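Long-range contact in capsid protein (Infectious hypodermal and hematopoietic necrosis virus, PDB 3N7X), which forms the icosahedral shell of a shrimp densovirus, sixty copies of its beta-barrel subunit assembling into the particle, and binds calcium ions: residues Pro230-Lys244 with His313-His327. Numbering follows the deposited sequence.
Sequences PTFIPKWGGQIKWDK and HAPCTGQLNKCYIMH
Asp243 and Ala314 form an antiparallel hydrogen-bonded pair, Asp243 N giving to Ala314 O at 2.7 Å and Ala314 N returning the bond to Asp243 O. Farther along, Phe232 N donates to Cys316 O and Gly318 N to Pro230 O, bridging Thr231 to Thr317 between them. A water extends this second site, donating to Phe232 O and accepting from Cys316 N.

Apolar contacts centre on Cys316, Phe232 and Met326. Cys316 reaches in with SG anti to its backbone N (chi1 -174°), which brings the sulfur within 3.6 Å of Phe232 CD2 in an oblique sulfur-aromatic contact. The same ring has the carbonyl carbon of Thr317 over one face, near the rim, and Tyr324 CD2 at its edge, 4.3 Å from Phe232 CZ. The Met326 side chain crosses Ile240 at about a right angle; it is extended and bends only at its last torsion (chi3 -75°), setting Met326 CE 3.7 Å from Ile240 CB and also against Lys235 CB. Pro230 CD meets Leu320 CD1 at the other end.

In the fold, 230-244 belongs to the long loop between strands 220-221 and 264-268 of the parvovirus beta-barrel subunit, whereas 313-327 includes strand 322-324, which pairs with strand 161-164 at one margin of a sheet. The type II' turn Gly237-Ile240 abuts the C-terminal residues Met326 and His327, and Gln310 of a neighbouring subunit bonds to both Gln239 N and His327 N.

Among polar side chains, Gln239 NE2 donates to Ile325 O at 2.8 Å; that oxygen lies in the amide plane, but the nitrogen stands above the carbonyl plane. The amide is turned 82° from the Tyr324 ring, with OE1 at the ring edge beside CD1. Trp242 NE1 lies 3.6 Å from His313 CD2 and bonds to Val251 O; His313 bonds to Tyr311 O through ND1 and Val251 N through NE2.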
ATOM      1  N   PRO A 230      73.862 -66.985  31.317  1.00 31.72           N
ATOM      2  CA  PRO A 230      72.781 -66.186  30.742  1.00 29.74           C
ATOM      3  C   PRO A 230      72.875 -64.709  31.114  1.00 28.01           C
ATOM      4  O   PRO A 230      73.108 -64.362  32.272  1.00 28.28           O
ATOM      5  CB  PRO A 230      71.528 -66.855  31.304  1.00 29.39           C
ATOM      6  CG  PRO A 230      71.986 -67.336  32.643  1.00 29.12           C
ATOM      7  CD  PRO A 230      73.344 -67.921  32.331  1.00 29.84           C
ATOM      8  N   THR A 231      72.713 -63.846  30.118  1.00 26.03           N
ATOM      9  CA  THR A 231      72.739 -62.407  30.334  1.00 24.58           C
ATOM     10  C   THR A 231      71.291 -61.939  30.200  1.00 24.02           C
ATOM     11  O   THR A 231      70.637 -62.181  29.181  1.00 23.28           O
ATOM     12  CB  THR A 231      73.625 -61.700  29.295  1.00 25.04           C
ATOM     13  OG1 THR A 231      74.973 -62.168  29.423  1.00 25.82           O
ATOM     14  CG2 THR A 231      73.598 -60.195  29.507  1.00 24.36           C
ATOM     15  N   PHE A 232      70.787 -61.282  31.238  1.00 22.65           N
ATOM     16  CA  PHE A 232      69.405 -60.828  31.249  1.00 22.02           C
ATOM     17  C   PHE A 232      69.130 -59.541  30.489  1.00 21.98           C
ATOM     18  O   PHE A 232      69.931 -58.608  30.507  1.00 21.75           O
ATOM     19  CB  PHE A 232      68.919 -60.627  32.691  1.00 22.03           C
ATOM     20  CG  PHE A 232      69.021 -61.850  33.560  1.00 22.29           C
ATOM     21  CD1 PHE A 232      69.303 -63.102  33.016  1.00 22.72           C
ATOM     22  CD2 PHE A 232      68.812 -61.749  34.932  1.00 21.93           C
ATOM     23  CE1 PHE A 232      69.376 -64.235  33.827  1.00 22.93           C
ATOM     24  CE2 PHE A 232      68.883 -62.873  35.753  1.00 22.68           C
ATOM     25  CZ  PHE A 232      69.166 -64.122  35.199  1.00 23.36           C
ATOM     26  N   ILE A 233      67.988 -59.500  29.815  1.00 21.25           N
ATOM     27  CA  ILE A 233      67.577 -58.294  29.121  1.00 20.82           C
ATOM     28  C   ILE A 233      67.368 -57.316  30.280  1.00 20.32           C
ATOM     29  O   ILE A 233      66.668 -57.628  31.244  1.00 20.86           O
ATOM     30  CB  ILE A 233      66.265 -58.531  28.360  1.00 20.08           C
ATOM     31  CG1 ILE A 233      66.553 -59.401  27.132  1.00 19.66           C
ATOM     32  CG2 ILE A 233      65.632 -57.206  27.976  1.00 19.01           C
ATOM     33  CD1 ILE A 233      65.317 -59.908  26.419  1.00 18.32           C
ATOM     34  N   PRO A 234      67.986 -56.130  30.211  1.00 20.32           N
ATOM     35  CA  PRO A 234      67.868 -55.125  31.273  1.00 19.74           C
ATOM     36  C   PRO A 234      66.486 -54.920  31.873  1.00 20.31           C
ATOM     37  O   PRO A 234      65.559 -54.468  31.204  1.00 20.87           O
ATOM     38  CB  PRO A 234      68.415 -53.863  30.612  1.00 19.37           C
ATOM     39  CG  PRO A 234      69.462 -54.411  29.700  1.00 19.09           C
ATOM     40  CD  PRO A 234      68.746 -55.590  29.070  1.00 18.68           C
ATOM     41  N   LYS A 235      66.369 -55.259  33.151  1.00 20.64           N
ATOM     42  CA  LYS A 235      65.131 -55.113  33.907  1.00 22.09           C
ATOM     43  C   LYS A 235      65.542 -54.839  35.345  1.00 22.71           C
ATOM     44  O   LYS A 235      66.567 -55.341  35.799  1.00 23.39           O
ATOM     45  CB  LYS A 235      64.306 -56.399  33.843  1.00 24.21           C
ATOM     46  CG  LYS A 235      63.420 -56.528  32.613  1.00 26.79           C
ATOM     47  CD  LYS A 235      62.232 -55.586  32.718  1.00 30.35           C
ATOM     48  CE  LYS A 235      61.209 -55.841  31.634  1.00 30.03           C
ATOM     49  NZ  LYS A 235      60.075 -54.893  31.747  1.00 31.87           N
ATOM     50  N   TRP A 236      64.752 -54.045  36.060  1.00 22.97           N
ATOM     51  CA  TRP A 236      65.069 -53.711  37.445  1.00 22.20           C
ATOM     52  C   TRP A 236      63.861 -53.938  38.337  1.00 23.26           C
ATOM     53  O   TRP A 236      62.797 -53.385  38.089  1.00 25.85           O
ATOM     54  CB  TRP A 236      65.513 -52.248  37.531  1.00 21.47           C
ATOM     55  CG  TRP A 236      65.996 -51.831  38.884  1.00 21.40           C
ATOM     56  CD1 TRP A 236      65.232 -51.517  39.975  1.00 20.02           C
ATOM     57  CD2 TRP A 236      67.361 -51.709  39.301  1.00 20.85           C
ATOM     58  NE1 TRP A 236      66.039 -51.208  41.047  1.00 18.41           N
ATOM     59  CE2 TRP A 236      67.350 -51.319  40.664  1.00 19.82           C
ATOM     60  CE3 TRP A 236      68.595 -51.896  38.659  1.00 20.99           C
ATOM     61  CZ2 TRP A 236      68.527 -51.111  41.397  1.00 19.14           C
ATOM     62  CZ3 TRP A 236      69.771 -51.687  39.390  1.00 21.96           C
ATOM     63  CH2 TRP A 236      69.724 -51.298  40.746  1.00 19.48           C
ATOM     64  N   GLY A 237      64.027 -54.754  39.375  1.00 23.16           N
ATOM     65  CA  GLY A 237      62.924 -55.026  40.278  1.00 21.64           C
ATOM     66  C   GLY A 237      63.172 -56.227  41.168  1.00 22.02           C
ATOM     67  O   GLY A 237      63.789 -57.207  40.744  1.00 22.69           O
ATOM     68  N   GLY A 238      62.689 -56.154  42.407  1.00 21.03           N
ATOM     69  CA  GLY A 238      62.874 -57.251  43.338  1.00 20.45           C
ATOM     70  C   GLY A 238      64.341 -57.588  43.532  1.00 21.09           C
ATOM     71  O   GLY A 238      65.155 -56.710  43.816  1.00 20.91           O
ATOM     72  N   GLN A 239      64.681 -58.862  43.374  1.00 20.85           N
ATOM     73  CA  GLN A 239      66.059 -59.310  43.537  1.00 20.89           C
ATOM     74  C   GLN A 239      66.880 -58.988  42.292  1.00 21.78           C
ATOM     75  O   GLN A 239      68.110 -58.989  42.333  1.00 22.24           O
ATOM     76  CB  GLN A 239      66.090 -60.816  43.777  1.00 19.49           C
ATOM     77  CG  GLN A 239      65.735 -61.635  42.545  1.00 20.59           C
ATOM     78  CD  GLN A 239      65.684 -63.127  42.830  1.00 22.71           C
ATOM     79  OE1 GLN A 239      66.611 -63.690  43.420  1.00 22.96           O
ATOM     80  NE2 GLN A 239      64.603 -63.776  42.408  1.00 20.77           N
ATOM     81  N   ILE A 240      66.190 -58.707  41.190  1.00 21.81           N
ATOM     82  CA  ILE A 240      66.844 -58.408  39.923  1.00 21.12           C
ATOM     83  C   ILE A 240      67.394 -56.995  39.824  1.00 22.55           C
ATOM     84  O   ILE A 240      66.676 -56.023  40.047  1.00 23.66           O
ATOM     85  CB  ILE A 240      65.880 -58.604  38.745  1.00 20.08           C
ATOM     86  CG1 ILE A 240      65.257 -59.999  38.805  1.00 19.11           C
ATOM     87  CG2 ILE A 240      66.626 -58.401  37.433  1.00 18.83           C
ATOM     88  CD1 ILE A 240      66.273 -61.123  38.781  1.00 16.92           C
ATOM     89  N   LYS A 241      68.667 -56.885  39.461  1.00 23.36           N
ATOM     90  CA  LYS A 241      69.292 -55.578  39.318  1.00 23.51           C
ATOM     91  C   LYS A 241      70.531 -55.655  38.433  1.00 23.44           C
ATOM     92  O   LYS A 241      71.204 -56.684  38.391  1.00 21.45           O
ATOM     93  CB  LYS A 241      69.699 -55.041  40.686  1.00 24.35           C
ATOM     94  CG  LYS A 241      70.878 -55.771  41.301  1.00 25.07           C
ATOM     95  CD  LYS A 241      71.265 -55.134  42.622  1.00 29.53           C
ATOM     96  CE  LYS A 241      72.661 -55.549  43.068  1.00 32.59           C
ATOM     97  NZ  LYS A 241      72.746 -56.996  43.361  1.00 33.89           N
ATOM     98  N   TRP A 242      70.819 -54.567  37.720  1.00 23.09           N
ATOM     99  CA  TRP A 242      72.006 -54.509  36.875  1.00 23.22           C
ATOM    100  C   TRP A 242      73.068 -53.775  37.683  1.00 24.35           C
ATOM    101  O   TRP A 242      72.767 -53.260  38.761  1.00 24.49           O
ATOM    102  CB  TRP A 242      71.710 -53.783  35.558  1.00 22.07           C
ATOM    103  CG  TRP A 242      71.099 -52.418  35.689  1.00 21.52           C
ATOM    104  CD1 TRP A 242      71.694 -51.291  36.185  1.00 21.42           C
ATOM    105  CD2 TRP A 242      69.783 -52.025  35.273  1.00 21.45           C
ATOM    106  NE1 TRP A 242      70.831 -50.222  36.100  1.00 20.56           N
ATOM    107  CE2 TRP A 242      69.652 -50.643  35.545  1.00 20.39           C
ATOM    108  CE3 TRP A 242      68.700 -52.708  34.697  1.00 19.59           C
ATOM    109  CZ2 TRP A 242      68.483 -49.930  35.259  1.00 19.73           C
ATOM    110  CZ3 TRP A 242      67.536 -51.998  34.413  1.00 19.14           C
ATOM    111  CH2 TRP A 242      67.438 -50.621  34.695  1.00 19.78           C
ATOM    112  N   ASP A 243      74.297 -53.718  37.182  1.00 26.13           N
ATOM    113  CA  ASP A 243      75.369 -53.058  37.925  1.00 26.48           C
ATOM    114  C   ASP A 243      75.874 -51.756  37.333  1.00 25.61           C
ATOM    115  O   ASP A 243      75.767 -51.512  36.128  1.00 25.51           O
ATOM    116  CB  ASP A 243      76.543 -54.016  38.113  1.00 29.68           C
ATOM    117  CG  ASP A 243      76.142 -55.291  38.832  1.00 33.85           C
ATOM    118  OD1 ASP A 243      75.483 -55.198  39.894  1.00 36.33           O
ATOM    119  OD2 ASP A 243      76.488 -56.386  38.337  1.00 37.27           O
ATOM    120  N   LYS A 244      76.446 -50.934  38.208  1.00 23.69           N
ATOM    121  CA  LYS A 244      76.974 -49.625  37.848  1.00 22.65           C
ATOM    122  C   LYS A 244      78.178 -49.690  36.919  1.00 22.50           C
ATOM    123  O   LYS A 244      78.856 -50.713  36.827  1.00 22.23           O
ATOM    124  CB  LYS A 244      77.380 -48.863  39.113  1.00 20.74           C
ATOM    125  CG  LYS A 244      78.598 -49.459  39.824  1.00 18.98           C
ATOM    126  CD  LYS A 244      78.965 -48.693  41.098  1.00 19.47           C
ATOM    127  CE  LYS A 244      79.442 -47.265  40.822  1.00 19.30           C
ATOM    128  NZ  LYS A 244      80.728 -47.217  40.065  1.00 20.66           N
ATOM    129  N   HIS A 313      76.628 -49.493  31.761  1.00 20.52           N
ATOM    130  CA  HIS A 313      76.276 -50.328  32.896  1.00 20.91           C
ATOM    131  C   HIS A 313      76.546 -51.787  32.560  1.00 20.98           C
ATOM    132  O   HIS A 313      76.739 -52.145  31.399  1.00 21.17           O
ATOM    133  CB  HIS A 313      74.799 -50.142  33.251  1.00 20.86           C
ATOM    134  CG  HIS A 313      74.505 -48.857  33.959  1.00 21.80           C
ATOM    135  ND1 HIS A 313      74.802 -47.624  33.419  1.00 20.96           N
ATOM    136  CD2 HIS A 313      73.943 -48.616  35.168  1.00 21.33           C
ATOM    137  CE1 HIS A 313      74.434 -46.678  34.265  1.00 22.93           C
ATOM    138  NE2 HIS A 313      73.909 -47.253  35.334  1.00 22.31           N
ATOM    139  N   ALA A 314      76.572 -52.628  33.585  1.00 21.29           N
ATOM    140  CA  ALA A 314      76.795 -54.051  33.380  1.00 20.60           C
ATOM    141  C   ALA A 314      75.460 -54.750  33.593  1.00 20.42           C
ATOM    142  O   ALA A 314      74.797 -54.559  34.617  1.00 19.67           O
ATOM    143  CB  ALA A 314      77.829 -54.573  34.366  1.00 17.51           C
ATOM    144  N   PRO A 315      75.039 -55.558  32.619  1.00 20.82           N
ATOM    145  CA  PRO A 315      73.767 -56.270  32.735  1.00 21.11           C
ATOM    146  C   PRO A 315      73.794 -57.343  33.812  1.00 22.02           C
ATOM    147  O   PRO A 315      74.856 -57.819  34.214  1.00 22.86           O
ATOM    148  CB  PRO A 315      73.583 -56.866  31.344  1.00 21.91           C
ATOM    149  CG  PRO A 315      74.997 -57.146  30.918  1.00 20.68           C
ATOM    150  CD  PRO A 315      75.705 -55.872  31.341  1.00 20.67           C
ATOM    151  N   CYS A 316      72.611 -57.715  34.275  1.00 22.45           N
ATOM    152  CA  CYS A 316      72.479 -58.751  35.280  1.00 22.28           C
ATOM    153  C   CYS A 316      72.713 -60.092  34.582  1.00 22.77           C
ATOM    154  O   CYS A 316      72.350 -60.263  33.413  1.00 23.02           O
ATOM    155  CB  CYS A 316      71.066 -58.710  35.865  1.00 22.54           C
ATOM    156  SG  CYS A 316      70.774 -59.827  37.255  1.00 23.59           S
ATOM    157  N   THR A 317      73.329 -61.036  35.286  1.00 22.64           N
ATOM    158  CA  THR A 317      73.574 -62.364  34.725  1.00 23.25           C
ATOM    159  C   THR A 317      73.186 -63.450  35.725  1.00 23.86           C
ATOM    160  O   THR A 317      73.112 -63.205  36.934  1.00 23.70           O
ATOM    161  CB  THR A 317      75.061 -62.563  34.334  1.00 22.74           C
ATOM    162  OG1 THR A 317      75.888 -62.405  35.492  1.00 24.37           O
ATOM    163  CG2 THR A 317      75.478 -61.555  33.274  1.00 19.93           C
ATOM    164  N   GLY A 318      72.930 -64.651  35.214  1.00 24.85           N
ATOM    165  CA  GLY A 318      72.554 -65.760  36.076  1.00 24.44           C
ATOM    166  C   GLY A 318      73.394 -66.986  35.779  1.00 24.26           C
ATOM    167  O   GLY A 318      74.556 -66.862  35.399  1.00 25.07           O
ATOM    168  N   GLN A 319      72.814 -68.169  35.956  1.00 24.04           N
ATOM    169  CA  GLN A 319      73.526 -69.410  35.685  1.00 24.65           C
ATOM    170  C   GLN A 319      72.627 -70.335  34.886  1.00 23.92           C
ATOM    171  O   GLN A 319      71.417 -70.359  35.089  1.00 24.00           O
ATOM    172  CB  GLN A 319      73.945 -70.104  36.987  1.00 27.15           C
ATOM    173  CG  GLN A 319      74.828 -69.262  37.887  1.00 31.54           C
ATOM    174  CD  GLN A 319      74.028 -68.281  38.735  1.00 37.65           C
ATOM    175  OE1 GLN A 319      74.530 -67.223  39.123  1.00 40.02           O
ATOM    176  NE2 GLN A 319      72.780 -68.636  39.039  1.00 38.55           N
ATOM    177  N   LEU A 320      73.228 -71.096  33.980  1.00 23.05           N
ATOM    178  CA  LEU A 320      72.486 -72.027  33.144  1.00 22.23           C
ATOM    179  C   LEU A 320      71.620 -73.032  33.916  1.00 23.11           C
ATOM    180  O   LEU A 320      70.638 -73.541  33.373  1.00 22.13           O
ATOM    181  CB  LEU A 320      73.460 -72.782  32.233  1.00 21.54           C
ATOM    182  CG  LEU A 320      73.800 -72.237  30.838  1.00 22.72           C
ATOM    183  CD1 LEU A 320      73.240 -70.844  30.633  1.00 20.68           C
ATOM    184  CD2 LEU A 320      75.306 -72.255  30.656  1.00 20.14           C
ATOM    185  N   ASN A 321      71.971 -73.319  35.170  1.00 23.23           N
ATOM    186  CA  ASN A 321      71.205 -74.281  35.967  1.00 23.03           C
ATOM    187  C   ASN A 321      70.362 -73.635  37.055  1.00 23.71           C
ATOM    188  O   ASN A 321      69.920 -74.308  37.994  1.00 23.63           O
ATOM    189  CB  ASN A 321      72.134 -75.312  36.612  1.00 23.95           C
ATOM    190  CG  ASN A 321      73.160 -74.681  37.545  1.00 25.33           C
ATOM    191  OD1 ASN A 321      73.047 -73.510  37.918  1.00 27.26           O
ATOM    192  ND2 ASN A 321      74.161 -75.461  37.933  1.00 22.25           N
ATOM    193  N   LYS A 322      70.149 -72.331  36.930  1.00 23.69           N
ATOM    194  CA  LYS A 322      69.353 -71.596  37.903  1.00 25.68           C
ATOM    195  C   LYS A 322      68.219 -70.835  37.230  1.00 25.50           C
ATOM    196  O   LYS A 322      68.276 -70.517  36.040  1.00 25.18           O
ATOM    197  CB  LYS A 322      70.222 -70.605  38.678  1.00 27.18           C
ATOM    198  CG  LYS A 322      71.278 -71.242  39.542  1.00 30.51           C
ATOM    199  CD  LYS A 322      70.673 -72.044  40.671  1.00 33.97           C
ATOM    200  CE  LYS A 322      71.771 -72.759  41.440  1.00 38.38           C
ATOM    201  NZ  LYS A 322      71.234 -73.600  42.544  1.00 41.92           N
ATOM    202  N   CYS A 323      67.193 -70.542  38.016  1.00 24.40           N
ATOM    203  CA  CYS A 323      66.035 -69.814  37.537  1.00 24.04           C
ATOM    204  C   CYS A 323      65.672 -68.757  38.574  1.00 24.33           C
ATOM    205  O   CYS A 323      65.324 -69.086  39.710  1.00 24.25           O
ATOM    206  CB  CYS A 323      64.874 -70.785  37.339  1.00 25.00           C
ATOM    207  SG  CYS A 323      63.268 -70.014  37.078  1.00 28.31           S
ATOM    208  N   TYR A 324      65.770 -67.487  38.190  1.00 23.34           N
ATOM    209  CA  TYR A 324      65.446 -66.393  39.101  1.00 22.91           C
ATOM    210  C   TYR A 324      64.127 -65.741  38.724  1.00 22.37           C
ATOM    211  O   TYR A 324      63.955 -65.270  37.598  1.00 24.18           O
ATOM    212  CB  TYR A 324      66.559 -65.347  39.080  1.00 22.48           C
ATOM    213  CG  TYR A 324      67.862 -65.855  39.639  1.00 23.58           C
ATOM    214  CD1 TYR A 324      68.129 -65.788  41.008  1.00 23.36           C
ATOM    215  CD2 TYR A 324      68.820 -66.434  38.805  1.00 23.81           C
ATOM    216  CE1 TYR A 324      69.319 -66.288  41.535  1.00 23.92           C
ATOM    217  CE2 TYR A 324      70.012 -66.938  39.318  1.00 24.93           C
ATOM    218  CZ  TYR A 324      70.255 -66.863  40.684  1.00 26.22           C
ATOM    219  OH  TYR A 324      71.420 -67.386  41.195  1.00 27.55           O
ATOM    220  N   ILE A 325      63.196 -65.707  39.671  1.00 20.69           N
ATOM    221  CA  ILE A 325      61.895 -65.110  39.421  1.00 20.37           C
ATOM    222  C   ILE A 325      61.784 -63.746  40.091  1.00 20.97           C
ATOM    223  O   ILE A 325      62.065 -63.601  41.280  1.00 21.14           O
ATOM    224  CB  ILE A 325      60.780 -66.019  39.939  1.00 20.59           C
ATOM    225  CG1 ILE A 325      60.911 -67.391  39.283  1.00 20.82           C
ATOM    226  CG2 ILE A 325      59.423 -65.407  39.634  1.00 18.65           C
ATOM    227  CD1 ILE A 325      59.962 -68.419  39.831  1.00 24.22           C
ATOM    228  N   MET A 326      61.372 -62.748  39.317  1.00 20.71           N
ATOM    229  CA  MET A 326      61.228 -61.388  39.820  1.00 20.68           C
ATOM    230  C   MET A 326      59.885 -61.135  40.513  1.00 20.96           C
ATOM    231  O   MET A 326      58.837 -61.568  40.036  1.00 20.65           O
ATOM    232  CB  MET A 326      61.380 -60.399  38.669  1.00 20.69           C
ATOM    233  CG  MET A 326      61.354 -58.946  39.098  1.00 24.24           C
ATOM    234  SD  MET A 326      61.134 -57.827  37.699  1.00 27.50           S
ATOM    235  CE  MET A 326      62.758 -57.864  36.953  1.00 28.19           C
ATOM    236  N   HIS A 327      59.922 -60.437  41.643  1.00 19.64           N
ATOM    237  CA  HIS A 327      58.705 -60.091  42.372  1.00 20.53           C
ATOM    238  C   HIS A 327      58.872 -58.698  42.956  1.00 21.29           C
ATOM    239  O   HIS A 327      59.668 -58.506  43.875  1.00 22.50           O
ATOM    240  CB  HIS A 327      58.437 -61.072  43.514  1.00 19.76           C
ATOM    241  CG  HIS A 327      58.082 -62.449  43.059  1.00 21.65           C
ATOM    242  ND1 HIS A 327      57.029 -62.703  42.207  1.00 23.10           N
ATOM    243  CD2 HIS A 327      58.640 -63.652  43.337  1.00 21.80           C
ATOM    244  CE1 HIS A 327      56.953 -64.002  41.979  1.00 22.24           C
ATOM    245  NE2 HIS A 327      57.920 -64.600  42.652  1.00 22.53           N
TER
HETATM  246  O   HOH W   1      70.107 -56.973  32.854  1.00 22.37           O